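Local coordinates for putative glycosyltransferase (Mannosyltransferase) involved in glycosylating the PBCV-1 major capsid protein (Paramecium bursaria Chlorella virus 1, PDB 2P6W) that probably transfers a sugar from a nucleotide-sugar donor during glycosylation of the viral major capsid protein, this chain being its N-terminal, manganese-binding domain, at residues H14-K17 and E18-Y21; K24-E27 and L28-Y32; Y84-P87 and K88-N91; N143-P146 and W147-F150; Q154-V157 and Y158-F162. All coordinates share one frame; numbering follows the deposited sequence.

Interaction 1 of 5, residues H14-K17 and E18-Y21; sequences HFPK and ETIY
His14 and Thr19 face each other across the turn that carries the chain from strand 8-13 into helix 20-36. The imidazole crosses the threonine side chain at about a right angle, with NE2 of His14 3.6 Å from CB of Thr19. CG swung anti to the backbone N (chi1 -162°) turns the ring toward Thr19, with Pro16 O and a water at its edge; this water bridges His14 NE2 and Thr19 OG1 at 2.9 and 2.8 Å respectively. The other ring nitrogen, ND1, is hydrogen-bonded to Ser81, a residue that binds UDP in another structure of this protein, so both nitrogens are held and the rotation of the ring is fixed. Beyond Thr19, the hydroxyl of Tyr21, weakly hydrogen-bonded to Arg204, comes within 3.6 Å of His14 CE1, the two ring planes standing 71° apart.

The backbone between them is a type I beta turn from Pro16 to Thr19, entered through a cis peptide bond before Pro16 and closed by a weak bond from Thr19 N to Pro16 O. A second water donates to the carbonyls of Pro16 and Thr19 and ties the turn together again. Thr19 sits at the N-cap position of the helix, though its side chain makes no capping bond. Glu18 folds back at chi2, bringing OE2 within 2.7 Å of Lys17 NZ; this salt bridge meets the carboxylate on its syn side, 33° out of plane, while OE1 rests 3.5 Å from Pro16 CB.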
loop_
_atom_site.group_PDB
_atom_site.type_symbol
_atom_site.label_atom_id
_atom_site.label_comp_id
_atom_site.label_asym_id
_atom_site.label_seq_id
_atom_site.Cartn_x
_atom_site.Cartn_y
_atom_site.Cartn_z
ATOM N N HIS A 14 5.527 2.023 10.403
ATOM C CA HIS A 14 6.149 3.342 10.517
ATOM C C HIS A 14 7.099 3.356 11.686
ATOM O O HIS A 14 6.846 2.720 12.703
ATOM C CB HIS A 14 5.132 4.461 10.710
ATOM C CG HIS A 14 5.692 5.816 10.404
ATOM N ND1 HIS A 14 5.688 6.352 9.132
ATOM C CD2 HIS A 14 6.331 6.717 11.191
ATOM C CE1 HIS A 14 6.272 7.537 9.156
ATOM N NE2 HIS A 14 6.681 7.777 10.391
ATOM N N PHE A 15 8.188 4.087 11.518
ATOM C CA PHE A 15 9.088 4.428 12.609
ATOM C C PHE A 15 9.515 5.888 12.410
ATOM O O PHE A 15 9.830 6.278 11.283
ATOM C CB PHE A 15 10.322 3.528 12.577
ATOM C CG PHE A 15 11.280 3.782 13.701
ATOM C CD1 PHE A 15 12.316 4.706 13.548
ATOM C CD2 PHE A 15 11.151 3.108 14.903
ATOM C CE1 PHE A 15 13.213 4.961 14.593
ATOM C CE2 PHE A 15 12.050 3.352 15.955
ATOM C CZ PHE A 15 13.075 4.280 15.787
ATOM N N PRO A 16 9.552 6.700 13.503
ATOM C CA PRO A 16 9.298 6.428 14.922
ATOM C C PRO A 16 7.851 6.638 15.378
ATOM O O PRO A 16 7.007 7.165 14.615
ATOM C CB PRO A 16 10.195 7.455 15.620
ATOM C CG PRO A 16 10.085 8.675 14.699
ATOM C CD PRO A 16 9.940 8.109 13.292
ATOM N N LYS A 17 7.568 6.257 16.628
ATOM C CA LYS A 17 6.204 6.352 17.139
ATOM C C LYS A 17 5.792 7.797 17.396
ATOM O O LYS A 17 4.604 8.071 17.595
ATOM C CB LYS A 17 6.018 5.504 18.397
ATOM C CG LYS A 17 6.821 5.983 19.599
ATOM C CD LYS A 17 6.621 5.048 20.787
ATOM C CE LYS A 17 7.614 5.346 21.914
ATOM N NZ LYS A 17 7.638 6.774 22.287
ATOM N N GLU A 18 6.771 8.710 17.393
ATOM C CA GLU A 18 6.506 10.138 17.645
ATOM C C GLU A 18 5.798 10.839 16.478
ATOM O O GLU A 18 5.319 11.973 16.623
ATOM C CB GLU A 18 7.807 10.890 17.990
ATOM C CG GLU A 18 8.287 10.687 19.433
ATOM C CD GLU A 18 8.854 9.298 19.700
ATOM O OE1 GLU A 18 9.426 8.699 18.767
ATOM O OE2 GLU A 18 8.750 8.819 20.857
ATOM N N THR A 19 5.750 10.174 15.323
ATOM C CA THR A 19 5.161 10.780 14.150
ATOM C C THR A 19 3.657 10.645 14.273
ATOM O O THR A 19 3.114 9.552 14.136
ATOM C CB THR A 19 5.704 10.144 12.867
ATOM O OG1 THR A 19 7.126 10.351 12.832
ATOM C CG2 THR A 19 5.081 10.802 11.668
ATOM N N ILE A 20 3.004 11.767 14.582
ATOM C CA ILE A 20 1.585 11.762 14.926
ATOM C C ILE A 20 0.675 11.297 13.792
ATOM O O ILE A 20 -0.187 10.446 14.013
ATOM C CB ILE A 20 1.143 13.120 15.517
ATOM C CG1 ILE A 20 1.870 13.363 16.837
ATOM C CG2 ILE A 20 -0.379 13.183 15.729
ATOM C CD1 ILE A 20 1.760 12.205 17.863
ATOM N N TYR A 21 0.879 11.803 12.576
ATOM C CA TYR A 21 -0.038 11.398 11.499
ATOM C C TYR A 21 -0.051 9.888 11.305
ATOM O O TYR A 21 -1.101 9.310 11.020
ATOM C CB TYR A 21 0.258 12.098 10.180
ATOM C CG TYR A 21 1.424 11.555 9.400
ATOM C CD1 TYR A 21 1.294 10.406 8.586
ATOM C CD2 TYR A 21 2.656 12.204 9.432
ATOM C CE1 TYR A 21 2.375 9.898 7.863
ATOM C CE2 TYR A 21 3.735 11.721 8.701
ATOM C CZ TYR A 21 3.591 10.574 7.912
ATOM O OH TYR A 21 4.678 10.124 7.185
HETATM O O HOH W 1 8.269 10.242 10.244
HETATM O O HOH W 2 4.238 6.955 14.279
#

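Interaction 2 of 5, residues K24-E27 and L28-Y32; sequences KTKE and LVEEY
Lys24 to Tyr32 form a continuous run of helix 20-36, and four successive backbone bonds join its two halves. Val29 N donates to Thr25 O at 2.9 Å and Glu30 N to Lys26 O at 2.8 Å, both N-H groups pointing almost straight at their acceptors (168°). Leu28 N to Lys24 O and Glu31 N to Glu27 O are somewhat more bent.

Among the side chains, Lys26 and Glu30 lie side by side one turn apart and point the same way. Both place CG anti to the backbone N and run on extended, which brings Lys26 CE to 3.9 Å from Glu30 OE1; their charged ends stay farther apart, NZ of Lys26 standing 4.6 Å from OE1 of Glu30. CG of Leu28 settles 3.4 Å from Lys24 O, and CG2 of Val29 lies 3.3 Å from Thr25 O. The helix belongs to the beta-alpha-beta unit of strands 8-13 and 39-43. Val29 packs on Phe40 of the latter strand, whereas Leu28 meets Met208 of helix 201-210.

Glu27 pairs with Arg23, one turn back, and Glu31 with Lys90. The Lys26 amine also makes a long, weak pair with Glu44, so its attraction to Glu30 is probably loosely electrostatic, with the backbone bonds giving the firm hold.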
loop_
_atom_site.group_PDB
_atom_site.type_symbol
_atom_site.label_atom_id
_atom_site.label_comp_id
_atom_site.label_asym_id
_atom_site.label_seq_id
_atom_site.Cartn_x
_atom_site.Cartn_y
_atom_site.Cartn_z
ATOM N N LYS A 24 -2.121 8.095 13.760
ATOM C CA LYS A 24 -3.539 8.254 13.443
ATOM C C LYS A 24 -3.974 7.365 12.287
ATOM O O LYS A 24 -5.028 6.723 12.355
ATOM C CB LYS A 24 -3.871 9.721 13.181
ATOM C CG LYS A 24 -3.771 10.569 14.442
ATOM C CD LYS A 24 -4.140 11.990 14.142
ATOM C CE LYS A 24 -4.345 12.800 15.401
ATOM N NZ LYS A 24 -4.973 14.069 14.993
ATOM N N THR A 25 -3.187 7.314 11.216
ATOM C CA THR A 25 -3.532 6.423 10.114
ATOM C C THR A 25 -3.524 4.965 10.580
ATOM O O THR A 25 -4.427 4.212 10.231
ATOM C CB THR A 25 -2.599 6.585 8.911
ATOM O OG1 THR A 25 -1.273 6.242 9.307
ATOM C CG2 THR A 25 -2.627 8.023 8.398
ATOM N N LYS A 26 -2.515 4.577 11.365
ATOM C CA LYS A 26 -2.497 3.231 11.942
ATOM C C LYS A 26 -3.817 2.927 12.676
ATOM O O LYS A 26 -4.426 1.875 12.466
ATOM C CB LYS A 26 -1.333 3.082 12.916
ATOM C CG LYS A 26 -1.271 1.692 13.538
ATOM C CD LYS A 26 -0.459 1.689 14.815
ATOM C CE LYS A 26 -0.436 0.298 15.440
ATOM N NZ LYS A 26 0.379 0.234 16.706
ATOM N N GLU A 27 -4.233 3.844 13.551
ATOM C CA GLU A 27 -5.482 3.670 14.307
ATOM C C GLU A 27 -6.681 3.428 13.407
ATOM O O GLU A 27 -7.497 2.534 13.667
ATOM C CB GLU A 27 -5.741 4.881 15.204
ATOM C CG GLU A 27 -4.862 4.847 16.455
ATOM C CD GLU A 27 -4.834 6.162 17.212
ATOM O OE1 GLU A 27 -5.584 7.095 16.837
ATOM O OE2 GLU A 27 -4.043 6.256 18.183
ATOM N N LEU A 28 -6.792 4.224 12.344
ATOM C CA LEU A 28 -7.931 4.109 11.423
ATOM C C LEU A 28 -7.893 2.800 10.623
ATOM O O LEU A 28 -8.918 2.149 10.420
ATOM C CB LEU A 28 -7.990 5.324 10.490
ATOM C CG LEU A 28 -8.222 6.662 11.188
ATOM C CD1 LEU A 28 -8.344 7.755 10.117
ATOM C CD2 LEU A 28 -9.479 6.583 12.034
ATOM N N VAL A 29 -6.709 2.395 10.190
ATOM C CA VAL A 29 -6.580 1.105 9.501
ATOM C C VAL A 29 -6.895 -0.065 10.437
ATOM O O VAL A 29 -7.640 -0.987 10.060
ATOM C CB VAL A 29 -5.228 0.961 8.787
ATOM C CG1 VAL A 29 -5.119 -0.395 8.060
ATOM C CG2 VAL A 29 -5.043 2.086 7.774
ATOM N N GLU A 30 -6.363 -0.024 11.658
ATOM C CA GLU A 30 -6.633 -1.090 12.625
ATOM C C GLU A 30 -8.150 -1.193 12.885
ATOM O O GLU A 30 -8.734 -2.298 12.911
ATOM C CB GLU A 30 -5.856 -0.849 13.926
ATOM C CG GLU A 30 -5.913 -2.046 14.883
ATOM C CD GLU A 30 -4.734 -2.142 15.853
ATOM O OE1 GLU A 30 -3.989 -1.151 16.036
ATOM O OE2 GLU A 30 -4.556 -3.244 16.438
ATOM N N GLU A 31 -8.791 -0.034 13.043
ATOM C CA GLU A 31 -10.223 -0.014 13.301
ATOM C C GLU A 31 -10.936 -0.645 12.122
ATOM O O GLU A 31 -11.828 -1.481 12.281
ATOM C CB GLU A 31 -10.744 1.416 13.470
ATOM C CG GLU A 31 -12.250 1.437 13.705
ATOM C CD GLU A 31 -12.885 2.794 13.483
ATOM O OE1 GLU A 31 -12.200 3.724 12.982
ATOM O OE2 GLU A 31 -14.093 2.916 13.803
ATOM N N TYR A 32 -10.536 -0.223 10.924
ATOM C CA TYR A 32 -11.167 -0.744 9.718
ATOM C C TYR A 32 -11.057 -2.277 9.644
ATOM O O TYR A 32 -12.030 -2.977 9.328
ATOM C CB TYR A 32 -10.546 -0.073 8.492
ATOM C CG TYR A 32 -11.175 -0.521 7.190
ATOM C CD1 TYR A 32 -12.464 -0.105 6.834
ATOM C CD2 TYR A 32 -10.474 -1.361 6.314
ATOM C CE1 TYR A 32 -13.053 -0.530 5.634
ATOM C CE2 TYR A 32 -11.048 -1.796 5.131
ATOM C CZ TYR A 32 -12.340 -1.382 4.791
ATOM O OH TYR A 32 -12.910 -1.820 3.614
#

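Interaction 3 of 5, residues Y84-P87 and K88-N91; sequences YVNP and KNKN
Pro87, Lys88 and Asn86 carry most of this contact, in which the chain turns as it leaves strand 83-85. Asn86 works with both its backbone and its side chain. Its carbonyl O accepts from Asn89 N at 2.9 Å, the donor lying above the carbonyl plane, while its side-chain OD1 takes Lys88 N at 3.1 Å, also from well above the amide plane (68° out of it). Asn86 CG stands anti to its own N (chi1 176°), and the amide therefore runs alongside the start of the Lys88 chain, pointing the same way, with OD1 3.6 Å from Lys88 CB. The other end of the amide, ND2, is hydrogen-bonded to the carbonyls of Ala191 and Lys189, which fix the rotation of the buried group.

Pro87 takes part through its carbonyl, which receives a weak bond from Lys90 N and lies 3.4 Å from CG of Lys90. The Lys90 side chain crosses Val85 at about a right angle, CB lying 4.0 Å from Val85 CG1, and then extends toward Glu31, its partner on helix 20-36.

An asparagine whose side-chain oxygen accepts the backbone N-H two residues ahead forms an Asx turn, and here it opens a short 3-10 turn at the exit of strand 83-85, the edge strand beside 193-195 in the small sheet of this GT-A-like domain.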
loop_
_atom_site.group_PDB
_atom_site.type_symbol
_atom_site.label_atom_id
_atom_site.label_comp_id
_atom_site.label_asym_id
_atom_site.label_seq_id
_atom_site.Cartn_x
_atom_site.Cartn_y
_atom_site.Cartn_z
ATOM N N TYR A 84 -4.946 6.586 4.696
ATOM C CA TYR A 84 -5.893 6.252 5.762
ATOM C C TYR A 84 -7.230 5.800 5.202
ATOM O O TYR A 84 -7.476 5.885 4.007
ATOM C CB TYR A 84 -6.080 7.421 6.723
ATOM C CG TYR A 84 -6.702 8.648 6.097
ATOM C CD1 TYR A 84 -8.077 8.871 6.156
ATOM C CD2 TYR A 84 -5.903 9.609 5.476
ATOM C CE1 TYR A 84 -8.640 10.000 5.588
ATOM C CE2 TYR A 84 -6.455 10.756 4.905
ATOM C CZ TYR A 84 -7.834 10.945 4.961
ATOM O OH TYR A 84 -8.385 12.078 4.408
ATOM N N VAL A 85 -8.072 5.288 6.090
ATOM C CA VAL A 85 -9.397 4.863 5.709
ATOM C C VAL A 85 -10.335 6.053 5.881
ATOM O O VAL A 85 -10.432 6.629 6.969
ATOM C CB VAL A 85 -9.852 3.669 6.570
ATOM C CG1 VAL A 85 -11.300 3.345 6.294
ATOM C CG2 VAL A 85 -8.970 2.428 6.292
ATOM N N ASN A 86 -11.014 6.426 4.802
ATOM C CA ASN A 86 -12.030 7.485 4.840
ATOM C C ASN A 86 -13.155 7.133 5.834
ATOM O O ASN A 86 -13.880 6.161 5.611
ATOM C CB ASN A 86 -12.615 7.649 3.436
ATOM C CG ASN A 86 -13.749 8.667 3.370
ATOM O OD1 ASN A 86 -13.993 9.418 4.317
ATOM N ND2 ASN A 86 -14.455 8.684 2.246
ATOM N N PRO A 87 -13.302 7.915 6.923
ATOM C CA PRO A 87 -14.337 7.576 7.922
ATOM C C PRO A 87 -15.735 7.388 7.327
ATOM O O PRO A 87 -16.496 6.534 7.812
ATOM C CB PRO A 87 -14.305 8.767 8.886
ATOM C CG PRO A 87 -12.925 9.310 8.769
ATOM C CD PRO A 87 -12.525 9.103 7.323
ATOM N N LYS A 88 -16.065 8.154 6.287
ATOM C CA LYS A 88 -17.401 8.083 5.673
ATOM C C LYS A 88 -17.674 6.687 5.104
ATOM O O LYS A 88 -18.839 6.253 5.020
ATOM C CB LYS A 88 -17.577 9.150 4.574
ATOM C CG LYS A 88 -18.926 9.058 3.837
ATOM C CD LYS A 88 -18.921 9.822 2.517
ATOM C CE LYS A 88 -20.178 9.537 1.689
ATOM N NZ LYS A 88 -20.330 8.090 1.333
ATOM N N ASN A 89 -16.601 5.981 4.746
ATOM C CA ASN A 89 -16.710 4.676 4.102
ATOM C C ASN A 89 -16.163 3.481 4.889
ATOM O O ASN A 89 -16.067 2.371 4.363
ATOM C CB ASN A 89 -16.102 4.721 2.700
ATOM C CG ASN A 89 -17.046 5.320 1.694
ATOM O OD1 ASN A 89 -16.638 6.029 0.777
ATOM N ND2 ASN A 89 -18.335 5.078 1.892
ATOM N N LYS A 90 -15.843 3.699 6.159
ATOM C CA LYS A 90 -15.220 2.660 6.975
ATOM C C LYS A 90 -16.098 1.418 7.179
ATOM O O LYS A 90 -15.578 0.333 7.448
ATOM C CB LYS A 90 -14.763 3.235 8.327
ATOM C CG LYS A 90 -15.918 3.480 9.282
ATOM C CD LYS A 90 -15.426 3.883 10.680
ATOM C CE LYS A 90 -16.596 3.839 11.651
ATOM N NZ LYS A 90 -16.242 4.442 12.964
ATOM N N ASN A 91 -17.418 1.563 7.038
ATOM C CA ASN A 91 -18.306 0.409 7.184
ATOM C C ASN A 91 -18.500 -0.390 5.892
ATOM O O ASN A 91 -19.309 -1.323 5.841
ATOM C CB ASN A 91 -19.658 0.814 7.798
ATOM C CG ASN A 91 -19.515 1.366 9.202
ATOM O OD1 ASN A 91 -19.973 2.473 9.496
ATOM N ND2 ASN A 91 -18.866 0.599 10.077
#

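Interaction 4 of 5, residues N143-P146 and W147-F150; sequences NEAP and WNTF
Pro146 sets the CG-CD edge of its ring over one face of the Trp147 indole, the two side chains running side by side and pointing the same way. CD of Pro146 sits 3.7 Å from the centroid of the five-membered ring, only 14° off its normal, a CH-pi contact, and CG rides over the same face 3.8 Å above the ring plane. Trp147 CG is turned anti to the carbonyl carbon (chi1 -43°), beside the backbone N, which carries the indole back over the preceding proline.

The peptide before Pro146 is cis, and a type I beta turn runs from Pro146 to Thr149 in the loop that links helices 132-140 and 153-164. Pro146 O is gripped twice by Thr149: OG1 donates at 2.7 Å, tilted 15° from the carbonyl plane, and the backbone N at 3.1 Å from above it. The hydroxyl also meets Lys155 of the next helix, while the indole packs edge-to-face with Tyr160.

Asn148 reaches back over the start of the loop, its N bonding Glu144 O at 3.0 Å and its OD1 approaching Ala145 CA to 3.3 Å. The amides of Asn143 and Asn148 both donate through ND2 to one water, which bridges them across the loop at 2.6 Å from Asn143 ND2.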
loop_
_atom_site.group_PDB
_atom_site.type_symbol
_atom_site.label_atom_id
_atom_site.label_comp_id
_atom_site.label_asym_id
_atom_site.label_seq_id
_atom_site.Cartn_x
_atom_site.Cartn_y
_atom_site.Cartn_z
ATOM N N ASN A 143 19.245 -3.170 -3.900
ATOM C CA ASN A 143 20.582 -2.582 -3.995
ATOM C C ASN A 143 21.266 -2.822 -5.337
ATOM O O ASN A 143 22.497 -2.788 -5.433
ATOM C CB ASN A 143 21.468 -3.047 -2.838
ATOM C CG ASN A 143 21.134 -2.358 -1.518
ATOM O OD1 ASN A 143 20.891 -3.019 -0.506
ATOM N ND2 ASN A 143 21.148 -1.027 -1.516
ATOM N N GLU A 144 20.460 -3.060 -6.363
ATOM C CA GLU A 144 20.950 -3.314 -7.706
ATOM C C GLU A 144 20.352 -2.279 -8.664
ATOM O O GLU A 144 19.137 -2.079 -8.677
ATOM C CB GLU A 144 20.523 -4.737 -8.097
ATOM C CG GLU A 144 20.893 -5.206 -9.474
ATOM C CD GLU A 144 20.548 -6.676 -9.692
ATOM O OE1 GLU A 144 20.519 -7.445 -8.696
ATOM O OE2 GLU A 144 20.317 -7.064 -10.857
ATOM N N ALA A 145 21.206 -1.596 -9.434
ATOM C CA ALA A 145 20.734 -0.692 -10.488
ATOM C C ALA A 145 20.031 -1.537 -11.554
ATOM O O ALA A 145 20.492 -2.644 -11.845
ATOM C CB ALA A 145 21.896 0.060 -11.111
ATOM N N PRO A 146 18.947 -1.012 -12.163
ATOM C CA PRO A 146 18.356 0.303 -11.976
ATOM C C PRO A 146 17.274 0.340 -10.903
ATOM O O PRO A 146 16.640 1.379 -10.713
ATOM C CB PRO A 146 17.682 0.552 -13.320
ATOM C CG PRO A 146 17.221 -0.821 -13.738
ATOM C CD PRO A 146 18.247 -1.780 -13.223
ATOM N N TRP A 147 17.053 -0.782 -10.227
ATOM C CA TRP A 147 15.939 -0.882 -9.267
ATOM C C TRP A 147 16.157 -0.032 -8.027
ATOM O O TRP A 147 15.192 0.385 -7.389
ATOM C CB TRP A 147 15.652 -2.359 -8.945
ATOM C CG TRP A 147 15.700 -3.137 -10.199
ATOM C CD1 TRP A 147 16.583 -4.127 -10.533
ATOM C CD2 TRP A 147 14.881 -2.924 -11.345
ATOM N NE1 TRP A 147 16.347 -4.559 -11.816
ATOM C CE2 TRP A 147 15.301 -3.833 -12.337
ATOM C CE3 TRP A 147 13.817 -2.057 -11.627
ATOM C CZ2 TRP A 147 14.687 -3.897 -13.594
ATOM C CZ3 TRP A 147 13.220 -2.118 -12.872
ATOM C CH2 TRP A 147 13.654 -3.035 -13.841
ATOM N N ASN A 148 17.426 0.240 -7.718
ATOM C CA ASN A 148 17.790 1.096 -6.582
ATOM C C ASN A 148 17.670 2.594 -6.873
ATOM O O ASN A 148 18.119 3.426 -6.067
ATOM C CB ASN A 148 19.178 0.749 -6.018
ATOM C CG ASN A 148 20.318 1.032 -6.986
ATOM O OD1 ASN A 148 20.113 1.471 -8.125
ATOM N ND2 ASN A 148 21.552 0.768 -6.527
ATOM N N THR A 149 17.070 2.931 -8.021
ATOM C CA THR A 149 16.818 4.325 -8.370
ATOM C C THR A 149 15.324 4.626 -8.291
ATOM O O THR A 149 14.473 3.737 -8.475
ATOM C CB THR A 149 17.382 4.724 -9.765
ATOM O OG1 THR A 149 16.646 4.072 -10.818
ATOM C CG2 THR A 149 18.865 4.376 -9.874
ATOM N N PHE A 150 15.002 5.882 -8.002
ATOM C CA PHE A 150 13.611 6.318 -7.898
ATOM C C PHE A 150 12.798 5.945 -9.145
ATOM O O PHE A 150 13.298 6.102 -10.277
ATOM C CB PHE A 150 13.614 7.840 -7.707
ATOM C CG PHE A 150 12.260 8.444 -7.554
ATOM C CD1 PHE A 150 11.688 8.584 -6.293
ATOM C CD2 PHE A 150 11.556 8.898 -8.666
ATOM C CE1 PHE A 150 10.428 9.158 -6.144
ATOM C CE2 PHE A 150 10.297 9.479 -8.524
ATOM C CZ PHE A 150 9.731 9.601 -7.267
HETATM O O HOH W 3 21.854 0.397 -3.583
#

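Interaction 5 of 5, residues Q154-V157 and Y158-F162; sequences QKTV and YEYVF
This is a contact between successive turns within helix 153-164, which lies between strand 107-110 and helix 132-140. Val157 meets Phe162 five residues on: CG1 of the valine is 3.5 Å from CE1 of the ring, and the carbonyl O of Val157 lies over one ring face, 3.4 Å from Phe162 CD1. With chi1 at -78°, CG of Phe162 stands beside its backbone N and the ring turns one face to that carbonyl. Tyr169 stacks on the phenylalanine ring.

The spacing of five comes from a wider pi-type turn at 158-161. Thr156 O takes two donors, Tyr160 N and Val161 N, both at 2.9 Å; the first comes from above the carbonyl plane, the second is far straighter. Phe162 N then bonds Val157 O at 3.0 Å, again in the wider spacing, whereas Tyr158 and Glu159 keep the ordinary alpha-helical partners Gln154 and Lys155.

Thr156 and Tyr160 run side by side, CG2 of the threonine 3.9 Å from CB of the tyrosine. Lys155 and Glu159 touch through carbon and oxygen, OE2 of Glu159 lying 3.6 Å from Lys155 CD, but their polar ends part: Lys155 NZ goes to the 143-150 loop, where Phe150 O also accepts from it, and Glu159 OE2 bonds to Tyr118.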
loop_
_atom_site.group_PDB
_atom_site.type_symbol
_atom_site.label_atom_id
_atom_site.label_comp_id
_atom_site.label_asym_id
_atom_site.label_seq_id
_atom_site.Cartn_x
_atom_site.Cartn_y
_atom_site.Cartn_z
ATOM N N GLN A 154 8.385 0.764 -6.664
ATOM C CA GLN A 154 7.312 1.084 -7.600
ATOM C C GLN A 154 7.747 0.804 -9.040
ATOM O O GLN A 154 6.995 0.248 -9.845
ATOM C CB GLN A 154 6.946 2.552 -7.420
ATOM C CG GLN A 154 5.811 3.030 -8.271
ATOM C CD GLN A 154 5.353 4.400 -7.822
ATOM O OE1 GLN A 154 4.629 4.528 -6.838
ATOM N NE2 GLN A 154 5.766 5.434 -8.547
ATOM N N LYS A 155 8.981 1.207 -9.364
ATOM C CA LYS A 155 9.568 0.918 -10.660
ATOM C C LYS A 155 9.843 -0.582 -10.820
ATOM O O LYS A 155 9.685 -1.147 -11.905
ATOM C CB LYS A 155 10.867 1.721 -10.831
ATOM C CG LYS A 155 11.665 1.300 -12.065
ATOM C CD LYS A 155 12.569 2.412 -12.620
ATOM C CE LYS A 155 13.540 2.959 -11.586
ATOM N NZ LYS A 155 14.357 4.038 -12.256
ATOM N N THR A 156 10.230 -1.234 -9.723
ATOM C CA THR A 156 10.562 -2.657 -9.792
ATOM C C THR A 156 9.313 -3.479 -10.087
ATOM O O THR A 156 9.333 -4.399 -10.914
ATOM C CB THR A 156 11.228 -3.125 -8.500
ATOM O OG1 THR A 156 12.347 -2.259 -8.240
ATOM C CG2 THR A 156 11.680 -4.593 -8.632
ATOM N N VAL A 157 8.222 -3.165 -9.403
ATOM C CA VAL A 157 6.967 -3.831 -9.707
ATOM C C VAL A 157 6.570 -3.609 -11.170
ATOM O O VAL A 157 6.280 -4.562 -11.895
ATOM C CB VAL A 157 5.845 -3.374 -8.730
ATOM C CG1 VAL A 157 4.466 -3.835 -9.228
ATOM C CG2 VAL A 157 6.097 -3.941 -7.356
ATOM N N TYR A 158 6.546 -2.361 -11.614
ATOM C CA TYR A 158 6.064 -2.078 -12.956
ATOM C C TYR A 158 6.965 -2.603 -14.096
ATOM O O TYR A 158 6.460 -3.107 -15.129
ATOM C CB TYR A 158 5.782 -0.583 -13.114
ATOM C CG TYR A 158 4.995 -0.263 -14.356
ATOM C CD1 TYR A 158 3.646 -0.606 -14.458
ATOM C CD2 TYR A 158 5.607 0.378 -15.446
ATOM C CE1 TYR A 158 2.917 -0.299 -15.605
ATOM C CE2 TYR A 158 4.880 0.690 -16.591
ATOM C CZ TYR A 158 3.553 0.337 -16.668
ATOM O OH TYR A 158 2.823 0.640 -17.795
ATOM N N GLU A 159 8.275 -2.462 -13.916
ATOM C CA GLU A 159 9.246 -2.730 -14.986
ATOM C C GLU A 159 10.016 -4.043 -14.875
ATOM O O GLU A 159 10.601 -4.504 -15.888
ATOM C CB GLU A 159 10.229 -1.576 -15.102
ATOM C CG GLU A 159 9.573 -0.247 -15.510
ATOM C CD GLU A 159 10.569 0.882 -15.656
ATOM O OE1 GLU A 159 11.697 0.619 -16.132
ATOM O OE2 GLU A 159 10.234 2.032 -15.278
ATOM N N TYR A 160 10.057 -4.624 -13.673
ATOM C CA TYR A 160 10.690 -5.927 -13.490
ATOM C C TYR A 160 9.632 -7.030 -13.344
ATOM O O TYR A 160 9.677 -8.043 -14.045
ATOM C CB TYR A 160 11.637 -5.928 -12.283
ATOM C CG TYR A 160 12.517 -7.145 -12.220
ATOM C CD1 TYR A 160 13.776 -7.136 -12.809
ATOM C CD2 TYR A 160 12.087 -8.305 -11.579
ATOM C CE1 TYR A 160 14.579 -8.257 -12.767
ATOM C CE2 TYR A 160 12.884 -9.432 -11.529
ATOM C CZ TYR A 160 14.126 -9.405 -12.119
ATOM O OH TYR A 160 14.936 -10.523 -12.081
ATOM N N VAL A 161 8.677 -6.828 -12.440
ATOM C CA VAL A 161 7.713 -7.901 -12.153
ATOM C C VAL A 161 6.696 -8.058 -13.273
ATOM O O VAL A 161 6.499 -9.155 -13.813
ATOM C CB VAL A 161 6.974 -7.684 -10.806
ATOM C CG1 VAL A 161 5.892 -8.730 -10.608
ATOM C CG2 VAL A 161 7.975 -7.760 -9.647
ATOM N N PHE A 162 6.043 -6.954 -13.624
ATOM C CA PHE A 162 4.935 -7.050 -14.573
ATOM C C PHE A 162 5.303 -7.741 -15.910
ATOM O O PHE A 162 4.550 -8.606 -16.376
ATOM C CB PHE A 162 4.291 -5.675 -14.813
ATOM C CG PHE A 162 3.366 -5.217 -13.704
ATOM C CD1 PHE A 162 3.204 -5.956 -12.526
ATOM C CD2 PHE A 162 2.692 -3.999 -13.830
ATOM C CE1 PHE A 162 2.347 -5.494 -11.501
ATOM C CE2 PHE A 162 1.855 -3.545 -12.820
ATOM C CZ PHE A 162 1.674 -4.291 -11.669
#

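In the fold
The five contacts follow one another along the chain, and interactions 2 and 3 lie across its centre from 4 and 5. Interactions 1 and 2 share helix 20-36, their centres about 13 Å apart; interaction 3, in the turn after strand 83-85, packs against the same helix, its centre about 10 Å from that of interaction 2. Interaction 4, in the 143-150 loop, packs directly on interaction 5, in helix 153-164, with centres about 11 Å apart. The centres of interactions 2 and 5 are about 28 Å apart. The manganese, held by Asp80, Asp82 and His195, lies about 8 Å from the side chains of both Tyr21 and Gln154, so interactions 1 and 5 each bring a side chain near the metal from a different part of the chain.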